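Local coordinates for protein toll-like receptor 13 (Mus musculus, PDB 4Z0C) that recognises bacterial 23S ribosomal RNA as an innate immune receptor and signals through MYD88 and TRAF6 to activate NF-kappa-B, at residues T24-A29 with P52-N57; E28-I33 with T38-T43. All blocks are in the same frame, centred on the assembly; numbering follows the deposited sequence.

Contact 1 (T24-A29 with P52-N57). With NAG (2-acetamido-2-deoxy-beta-D-glucopyranose), chain S; NAG (2-acetamido-2-deoxy-beta-D-glucopyranose), chain K.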
# COMPACT_ATOMS: atom_id res chain seq x y z
N THR A 24 26.70 11.55 25.55
CA THR A 24 26.90 11.13 26.91
C THR A 24 27.54 12.23 27.74
O THR A 24 27.33 12.30 28.95
CB THR A 24 27.72 9.84 26.97
OG1 THR A 24 27.76 9.37 28.32
CG2 THR A 24 29.14 10.09 26.50
N ASN A 25 28.29 13.10 27.07
CA ASN A 25 28.96 14.23 27.71
C ASN A 25 28.33 15.56 27.28
O ASN A 25 28.57 16.05 26.17
CB ASN A 25 30.46 14.19 27.40
CG ASN A 25 31.29 15.11 28.27
OD1 ASN A 25 30.95 16.28 28.46
ND2 ASN A 25 32.39 14.58 28.82
N LEU A 26 27.52 16.14 28.16
CA LEU A 26 26.72 17.33 27.84
C LEU A 26 27.57 18.52 27.41
O LEU A 26 27.31 19.16 26.38
CB LEU A 26 25.84 17.71 29.04
CG LEU A 26 25.10 19.04 28.90
CD1 LEU A 26 24.18 19.01 27.70
CD2 LEU A 26 24.30 19.35 30.17
N THR A 27 28.58 18.84 28.22
CA THR A 27 29.48 19.96 27.94
C THR A 27 30.22 19.87 26.59
O THR A 27 30.21 20.83 25.82
CB THR A 27 30.50 20.12 29.06
OG1 THR A 27 29.85 20.74 30.17
CG2 THR A 27 31.65 20.99 28.60
N GLU A 28 30.83 18.73 26.30
CA GLU A 28 31.49 18.54 25.00
C GLU A 28 30.52 18.74 23.85
O GLU A 28 30.80 19.52 22.94
CB GLU A 28 32.14 17.16 24.91
CG GLU A 28 33.48 17.07 25.63
CD GLU A 28 34.40 18.26 25.31
OE1 GLU A 28 34.45 19.22 26.11
OE2 GLU A 28 35.07 18.23 24.26
N ALA A 29 29.37 18.08 23.92
CA ALA A 29 28.39 18.14 22.85
C ALA A 29 27.97 19.57 22.49
O ALA A 29 27.82 19.90 21.33
CB ALA A 29 27.17 17.29 23.21
N PRO A 52 28.16 21.81 37.32
CA PRO A 52 27.96 23.16 37.87
C PRO A 52 27.89 24.37 36.92
O PRO A 52 27.32 25.37 37.32
CB PRO A 52 29.16 23.33 38.80
CG PRO A 52 29.40 21.96 39.30
CD PRO A 52 29.11 21.04 38.15
N TRP A 53 28.45 24.33 35.73
CA TRP A 53 28.21 25.45 34.82
C TRP A 53 27.99 24.93 33.42
O TRP A 53 28.75 25.26 32.50
CB TRP A 53 29.35 26.48 34.86
CG TRP A 53 29.17 27.57 35.89
CD1 TRP A 53 29.47 27.50 37.23
CD2 TRP A 53 28.65 28.89 35.67
NE1 TRP A 53 29.16 28.68 37.85
CE2 TRP A 53 28.66 29.56 36.92
CE3 TRP A 53 28.16 29.56 34.55
CZ2 TRP A 53 28.20 30.87 37.07
CZ3 TRP A 53 27.72 30.88 34.70
CH2 TRP A 53 27.75 31.51 35.95
N SER A 54 26.94 24.13 33.27
CA SER A 54 26.70 23.39 32.04
C SER A 54 26.45 24.29 30.85
O SER A 54 26.84 23.95 29.74
CB SER A 54 25.54 22.41 32.23
OG SER A 54 25.87 21.39 33.16
N PHE A 55 25.89 25.46 31.08
CA PHE A 55 25.49 26.33 29.97
C PHE A 55 26.13 27.72 29.96
O PHE A 55 25.48 28.68 29.55
CB PHE A 55 23.97 26.41 29.91
CG PHE A 55 23.32 25.07 29.79
CD1 PHE A 55 23.22 24.44 28.55
CD2 PHE A 55 22.84 24.40 30.92
CE1 PHE A 55 22.64 23.19 28.43
CE2 PHE A 55 22.26 23.14 30.80
CZ PHE A 55 22.17 22.54 29.56
N THR A 56 27.38 27.81 30.40
CA THR A 56 28.10 29.09 30.54
C THR A 56 28.05 30.00 29.31
O THR A 56 27.71 31.18 29.43
CB THR A 56 29.60 28.88 30.87
OG1 THR A 56 29.74 27.98 31.98
CG2 THR A 56 30.26 30.20 31.21
N ASN A 57 28.37 29.46 28.15
CA ASN A 57 28.42 30.28 26.94
C ASN A 57 27.08 30.32 26.18
O ASN A 57 27.01 30.76 25.04
CB ASN A 57 29.58 29.86 26.03
CG ASN A 57 30.96 30.22 26.61
OD1 ASN A 57 31.07 31.15 27.40
ND2 ASN A 57 32.01 29.48 26.20
C1 NAG S . 33.25 15.59 29.42
C2 NAG S . 33.63 15.06 30.81
C3 NAG S . 34.76 15.84 31.48
C4 NAG S . 35.89 16.19 30.50
C5 NAG S . 35.32 16.78 29.21
C6 NAG S . 36.41 17.14 28.20
C7 NAG S . 31.90 13.89 32.09
C8 NAG S . 30.43 13.94 32.42
N2 NAG S . 32.47 15.03 31.69
O3 NAG S . 35.30 15.08 32.54
O4 NAG S . 36.79 17.11 31.10
O5 NAG S . 34.39 15.87 28.63
O6 NAG S . 37.30 16.06 27.98
O7 NAG S . 32.51 12.82 32.18
C1 NAG K . 33.29 30.07 26.56
C2 NAG K . 34.19 28.83 26.65
C3 NAG K . 35.67 29.19 26.77
C4 NAG K . 36.03 30.04 25.56
C5 NAG K . 35.15 31.29 25.55
C6 NAG K . 35.49 32.16 24.33
C7 NAG K . 33.40 26.70 27.52
C8 NAG K . 33.49 25.75 28.68
N2 NAG K . 33.78 27.96 27.74
O3 NAG K . 36.50 28.05 26.82
O4 NAG K . 37.41 30.37 25.56
O5 NAG K . 33.76 30.98 25.57
O6 NAG K . 35.52 31.37 23.16
O7 NAG K . 32.98 26.30 26.43
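The helix turn that sets Leu26 against Ser54 and Phe55 is capped by an asparagine, Asn25, whose side-chain amide also carries a sugar. This is packing inside a leucine-rich repeat solenoid: the short helix 26-30, ahead of the first repeat, lies against the returning loop of that repeat, and Phe55 sits where typical Toll-like receptor repeats have their core phenylalanine. CD2 of Leu26 is 3.9 Å from Ser54 CB and equally near CZ of Phe55, so one methyl packs against both the serine CB and the far end of the ring. Leu26 reaches there because CG lies opposite the backbone N (chi1 172°), and its side chain crosses that of Phe55 at about a right angle. No hydrogen bond joins the two segments. Although the backbones come closest at Thr27 and Ser54, with 6.0 Å between their CA atoms, Thr27 OG1 stays 4.4 Å from Ser54 O at the edge of the contact.

At the start of the helix, Asn25 is the N-cap. Its OD1 accepts from Glu28 N at 3.3 Å, and the N-H points almost straight at the oxygen (178°) but from above the amide plane, 46° out of it. The other amide atom, ND2, is bonded to C1 of an N-acetylglucosamine, with Thr27 as the threonine of the Asn-X-Thr sequon. Glu28 lies along this sugar, its CG 3.4 Å from the ring oxygen O5. A second N-acetylglucosamine is linked through its C1 to Asn57 ND2, at the end of segment 52-57. Within the loop, Thr56 OG1 donates to Trp53 O, while Ser54 OG is hydrogen-bonded to Pro51 O.

Contact 2 (E28-I33 with T38-T43); sequences EAISDI and THLNLT. With NAG (2-acetamido-2-deoxy-beta-D-glucopyranose), chain E; NAG (2-acetamido-2-deoxy-beta-D-glucopyranose), chain S.
Leu40 sends its side chain from strand 39-41 toward Ile30 and Ile33, one methyl to each, and the fork at its end does all the touching. The bond to CB is directed toward segment 28-33, but neither CB nor CG comes within contact distance of it. With CG opposite the backbone N (chi1 176°), the two methyls are carried forward and part: CD1 meets CD1 of Ile33 at 3.8 Å, and CD2 meets CG2 of Ile30 at 4.1 Å. Each isoleucine crosses Leu40 at about a right angle. The same Ile30 CG2 also packs on CD1 of Leu42 at 4.2 Å, so one branch methyl sits against both leucines. Beyond the pair of segments, Leu64 of the next strand also packs on Leu40.

The backbone turns sharply between the two isoleucines, as a type I turn from Ile30 to Ile33. Just before it, Glu28 O is gripped twice by Ser31, through its N and through OG at 2.8 Å, the hydroxyl lying in the carbonyl plane on a lone pair.

The residues alternating with the leucines face the other way. His39 stacks on the ring of His15, and Asn41 bears an N-acetylglucosamine on ND2 while its OD1 accepts from Thr43 N at 2.9 Å (157°), an Asx turn that helps hold the amide's rotation. Leu42 O is bound by the side-chain amides of Asn45 and Asn69. Inward leucines two apart, followed by a backbone-binding asparagine, are the LxLxxN signature of the leucine-rich repeat.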
# COMPACT_ATOMS: atom_id res chain seq x y z
N GLU A 28 30.83 18.73 26.30
CA GLU A 28 31.49 18.54 25.00
C GLU A 28 30.52 18.74 23.85
O GLU A 28 30.80 19.52 22.94
CB GLU A 28 32.14 17.16 24.91
CG GLU A 28 33.48 17.07 25.63
CD GLU A 28 34.40 18.26 25.31
OE1 GLU A 28 34.45 19.22 26.11
OE2 GLU A 28 35.07 18.23 24.26
N ALA A 29 29.37 18.08 23.92
CA ALA A 29 28.39 18.14 22.85
C ALA A 29 27.97 19.57 22.49
O ALA A 29 27.82 19.90 21.33
CB ALA A 29 27.17 17.29 23.21
N ILE A 30 27.80 20.44 23.48
CA ILE A 30 27.34 21.78 23.14
C ILE A 30 28.45 22.84 23.03
O ILE A 30 28.16 24.01 22.79
CB ILE A 30 26.26 22.27 24.12
CG1 ILE A 30 26.85 22.43 25.53
CG2 ILE A 30 25.12 21.28 24.15
CD1 ILE A 30 25.79 22.58 26.61
N SER A 31 29.71 22.43 23.15
CA SER A 31 30.85 23.38 23.20
C SER A 31 31.06 24.20 21.91
O SER A 31 31.63 25.29 21.95
CB SER A 31 32.15 22.67 23.57
OG SER A 31 32.51 21.71 22.58
N ASP A 32 30.61 23.67 20.78
CA ASP A 32 30.84 24.34 19.50
C ASP A 32 29.62 25.07 18.94
O ASP A 32 29.65 25.52 17.80
CB ASP A 32 31.39 23.36 18.47
CG ASP A 32 30.54 22.12 18.34
OD1 ASP A 32 29.41 22.12 18.87
OD2 ASP A 32 31.00 21.14 17.72
N ILE A 33 28.56 25.21 19.73
CA ILE A 33 27.33 25.83 19.21
C ILE A 33 27.25 27.32 19.52
O ILE A 33 27.83 27.77 20.52
CB ILE A 33 26.04 25.04 19.66
CG1 ILE A 33 25.65 25.36 21.09
CG2 ILE A 33 26.24 23.53 19.45
CD1 ILE A 33 24.37 24.66 21.50
N THR A 38 18.83 30.30 21.02
CA THR A 38 17.72 30.49 21.93
C THR A 38 16.99 29.21 22.29
O THR A 38 16.51 29.07 23.41
CB THR A 38 16.73 31.57 21.44
OG1 THR A 38 16.05 31.12 20.27
CG2 THR A 38 17.48 32.86 21.12
N HIS A 39 16.91 28.27 21.35
CA HIS A 39 16.27 26.97 21.60
C HIS A 39 17.25 25.82 21.39
O HIS A 39 17.86 25.69 20.32
CB HIS A 39 15.06 26.74 20.69
CG HIS A 39 13.95 27.72 20.88
ND1 HIS A 39 14.08 29.06 20.61
CD2 HIS A 39 12.67 27.56 21.32
CE1 HIS A 39 12.94 29.68 20.85
NE2 HIS A 39 12.08 28.79 21.31
N LEU A 40 17.39 24.98 22.40
CA LEU A 40 18.32 23.87 22.34
C LEU A 40 17.59 22.60 22.72
O LEU A 40 17.05 22.52 23.81
CB LEU A 40 19.49 24.10 23.31
CG LEU A 40 20.52 22.97 23.42
CD1 LEU A 40 21.19 22.66 22.05
CD2 LEU A 40 21.58 23.33 24.46
N ASN A 41 17.56 21.62 21.82
CA ASN A 41 16.83 20.37 22.09
C ASN A 41 17.78 19.18 22.14
O ASN A 41 18.31 18.76 21.12
CB ASN A 41 15.71 20.15 21.05
CG ASN A 41 14.75 19.01 21.45
OD1 ASN A 41 15.13 18.18 22.28
ND2 ASN A 41 13.52 18.98 20.91
N LEU A 42 17.96 18.61 23.33
CA LEU A 42 18.86 17.46 23.47
C LEU A 42 18.11 16.18 23.83
O LEU A 42 18.66 15.28 24.48
CB LEU A 42 19.95 17.74 24.52
CG LEU A 42 21.04 18.73 24.09
CD1 LEU A 42 21.40 19.72 25.19
CD2 LEU A 42 22.27 17.95 23.67
N THR A 43 16.87 16.08 23.37
CA THR A 43 16.03 14.90 23.60
C THR A 43 16.65 13.63 23.01
O THR A 43 17.27 13.67 21.95
CB THR A 43 14.65 15.10 22.97
OG1 THR A 43 14.09 16.32 23.48
CG2 THR A 43 13.71 13.91 23.24
C1 NAG E . 13.17 19.84 19.81
C2 NAG E . 11.91 19.18 19.19
C3 NAG E . 11.21 20.12 18.23
C4 NAG E . 10.90 21.43 18.95
C5 NAG E . 12.25 21.99 19.36
C6 NAG E . 12.13 23.39 19.94
C7 NAG E . 12.18 16.77 18.94
C8 NAG E . 12.40 15.61 17.99
N2 NAG E . 12.18 17.99 18.42
O3 NAG E . 10.06 19.53 17.70
O4 NAG E . 10.22 22.33 18.10
O5 NAG E . 12.81 21.10 20.31
O6 NAG E . 13.30 23.70 20.67
O7 NAG E . 12.05 16.58 20.15
C1 NAG S . 33.25 15.59 29.42
C2 NAG S . 33.63 15.06 30.81
C3 NAG S . 34.76 15.84 31.48
C4 NAG S . 35.89 16.19 30.50
C5 NAG S . 35.32 16.78 29.21
C6 NAG S . 36.41 17.14 28.20
C7 NAG S . 31.90 13.89 32.09
C8 NAG S . 30.43 13.94 32.42
N2 NAG S . 32.47 15.03 31.69
O3 NAG S . 35.30 15.08 32.54
O4 NAG S . 36.79 17.11 31.10
O5 NAG S . 34.39 15.87 28.63
O6 NAG S . 37.30 16.06 27.98
O7 NAG S . 32.51 12.82 32.18

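Overall arrangement
The two contacts lie about 8 Å apart, centre to centre, near the N-terminal end of the solenoid ectodomain, and share Glu28 and Ala29 of helix 26-30. Of the elements involved, the helix comes first along the chain, then strand 39-41, then the loop 52-57, the last two within the first repeat; both contacts thus join the pre-repeat helix to that repeat. Their apolar cores merge: Ile30 CD1 packs on Phe55 CE1 at 3.7 Å, and Leu26 CD1 on Leu42 CD1 at 3.8 Å. The helix thus packs against the core of the first repeat, with contact 2 the nearer to the bound RNA, about 6 Å from it at nearest atoms, against about 14 Å for contact 1.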